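Local atomic coordinates of PpBBE-like 1 D396N (Physcomitrella patens subsp. patens, PDB entry 6EO5), a protein that probably oxidises cellobiose with a bicovalently bound FAD, as a moss member of the berberine bridge enzyme-like family of oxidases. Residues 235-240 and 288-293. Sequence-based numbering, arbitrary orientation.
Sequences LFKNFK and SAAPNP
The first turns of helix 235-246 come up against the extended run Ala289-Pro291, just after helix 279-288, and the nearest CA atoms, those of Asn238 and Ala289, are 4.5 Å apart. This is the substrate-domain side of a VAO-type flavoprotein: the helix packs on the seven-stranded antiparallel sheet, and the loop leads into 294-300, one of the two edge strands. Asn238 makes the one hydrogen bond across the contact. Its OD1 accepts the backbone N-H of Ala290 at 3.0 Å, nearly straight at 165° about the hydrogen, with the donor tilted 19° from the carbonyl plane. CG stands anti to the carbonyl carbon (chi1 -62°), which carries the amide across to the loop. The same oxygen also rests against two methyl groups, 3.5 Å from CB of Ala290 and 3.7 Å from CB of Ala289. At the other end of the amide, ND2 bonds to Ser265 OG on a sheet strand, so this buried group has a partner on each branch and its flip is fixed. A leucine here would probably leave the Ala290 N-H without its acceptor and the Ser265 hydroxyl without this donor. Trp229 holds the loop from strand 222-230, its NE1 bonded to Pro291 O. Lys237 lies along the loop by its aliphatic chain, with the residue itself exposed. CG is anti to the backbone N, and the extended chain brings CD within 4.0 Å of Ala290 CA before it bends at its last torsion. Beside that bend, CE lies against two carbonyl oxygens on the same side, 3.3 Å from Ser288 O and 3.5 Å from Ala289 O.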
loop_
_atom_site.group_PDB
_atom_site.type_symbol
_atom_site.label_atom_id
_atom_site.label_comp_id
_atom_site.label_asym_id
_atom_site.label_seq_id
_atom_site.Cartn_x
_atom_site.Cartn_y
_atom_site.Cartn_z
ATOM N N LEU A 235 18.576 20.751 -2.535
ATOM C CA LEU A 235 17.762 19.612 -2.961
ATOM C C LEU A 235 18.528 18.688 -3.909
ATOM O O LEU A 235 18.477 17.461 -3.771
ATOM C CB LEU A 235 16.473 20.100 -3.626
ATOM C CG LEU A 235 15.466 20.783 -2.713
ATOM C CD1 LEU A 235 14.329 21.374 -3.529
ATOM C CD2 LEU A 235 14.947 19.795 -1.669
ATOM N N PHE A 236 19.219 19.254 -4.896
ATOM C CA PHE A 236 19.997 18.424 -5.805
ATOM C C PHE A 236 21.063 17.654 -5.044
ATOM O O PHE A 236 21.218 16.435 -5.215
ATOM C CB PHE A 236 20.645 19.279 -6.892
ATOM C CG PHE A 236 21.483 18.484 -7.845
ATOM C CD1 PHE A 236 22.818 18.215 -7.564
ATOM C CD2 PHE A 236 20.933 17.975 -9.008
ATOM C CE1 PHE A 236 23.582 17.459 -8.425
ATOM C CE2 PHE A 236 21.700 17.217 -9.880
ATOM C CZ PHE A 236 23.023 16.962 -9.588
ATOM N N LYS A 237 21.820 18.363 -4.201
ATOM C CA LYS A 237 22.905 17.738 -3.462
ATOM C C LYS A 237 22.381 16.616 -2.575
ATOM O O LYS A 237 22.945 15.513 -2.553
ATOM C CB LYS A 237 23.638 18.806 -2.646
ATOM C CG LYS A 237 25.010 18.396 -2.127
ATOM C CD LYS A 237 25.637 19.505 -1.292
ATOM C CE LYS A 237 26.913 19.023 -0.614
ATOM N NZ LYS A 237 27.958 18.663 -1.612
ATOM N N ASN A 238 21.287 16.872 -1.843
ATOM C CA ASN A 238 20.768 15.845 -0.942
ATOM C C ASN A 238 20.244 14.644 -1.718
ATOM O O ASN A 238 20.529 13.497 -1.354
ATOM C CB ASN A 238 19.675 16.412 -0.034
ATOM C CG ASN A 238 20.175 17.515 0.877
ATOM O OD1 ASN A 238 21.368 17.784 0.939
ATOM N ND2 ASN A 238 19.261 18.155 1.595
ATOM N N PHE A 239 19.491 14.876 -2.799
ATOM C CA PHE A 239 18.946 13.746 -3.545
ATOM C C PHE A 239 20.054 12.924 -4.193
ATOM O O PHE A 239 20.015 11.688 -4.154
ATOM C CB PHE A 239 17.937 14.197 -4.609
ATOM C CG PHE A 239 17.214 13.041 -5.225
ATOM C CD1 PHE A 239 16.169 12.430 -4.545
ATOM C CD2 PHE A 239 17.638 12.491 -6.423
ATOM C CE1 PHE A 239 15.529 11.328 -5.063
ATOM C CE2 PHE A 239 16.994 11.378 -6.959
ATOM C CZ PHE A 239 15.935 10.799 -6.270
ATOM N N LYS A 240 21.051 13.588 -4.796
ATOM C CA LYS A 240 22.166 12.856 -5.391
ATOM C C LYS A 240 22.883 12.006 -4.349
ATOM O O LYS A 240 23.233 10.849 -4.612
ATOM C CB LYS A 240 23.143 13.823 -6.054
ATOM C CG LYS A 240 24.231 13.153 -6.871
ATOM C CD LYS A 240 24.960 14.194 -7.715
ATOM C CE LYS A 240 26.208 13.624 -8.374
ATOM N NZ LYS A 240 25.911 12.244 -8.822
ATOM N N SER A 288 28.036 13.452 1.763
ATOM C CA SER A 288 27.774 14.123 0.494
ATOM C C SER A 288 26.516 14.975 0.484
ATOM O O SER A 288 26.352 15.793 -0.432
ATOM C CB SER A 288 27.692 13.105 -0.639
ATOM O OG SER A 288 28.991 12.670 -0.981
ATOM N N ALA A 289 25.625 14.808 1.458
ATOM C CA ALA A 289 24.510 15.733 1.587
ATOM C C ALA A 289 25.023 17.096 2.036
ATOM O O ALA A 289 26.206 17.283 2.330
ATOM C CB ALA A 289 23.467 15.212 2.572
ATOM N N ALA A 290 24.115 18.058 2.082
ATOM C CA ALA A 290 24.485 19.389 2.494
ATOM C C ALA A 290 24.800 19.407 3.990
ATOM O O ALA A 290 24.367 18.531 4.749
ATOM C CB ALA A 290 23.363 20.361 2.166
ATOM N N PRO A 291 25.579 20.387 4.435
ATOM C CA PRO A 291 25.911 20.473 5.857
ATOM C C PRO A 291 24.692 20.787 6.707
ATOM O O PRO A 291 23.667 21.275 6.226
ATOM C CB PRO A 291 26.931 21.614 5.908
ATOM C CG PRO A 291 26.682 22.395 4.647
ATOM C CD PRO A 291 26.327 21.372 3.640
ATOM N N ASN A 292 24.824 20.490 7.996
ATOM C CA ASN A 292 23.892 20.918 9.036
ATOM C C ASN A 292 22.485 20.347 8.939
ATOM O O ASN A 292 21.521 21.096 9.130
ATOM C CB ASN A 292 23.770 22.443 9.044
ATOM C CG ASN A 292 25.038 23.111 9.482
ATOM O OD1 ASN A 292 25.704 22.645 10.417
ATOM N ND2 ASN A 292 25.401 24.204 8.803
ATOM N N PRO A 293 22.306 19.056 8.697
ATOM C CA PRO A 293 20.963 18.499 8.811
ATOM C C PRO A 293 20.479 18.544 10.247
ATOM O O PRO A 293 21.252 18.400 11.193
ATOM C CB PRO A 293 21.142 17.055 8.340
ATOM C CG PRO A 293 22.524 16.738 8.734
ATOM C CD PRO A 293 23.283 17.995 8.404
#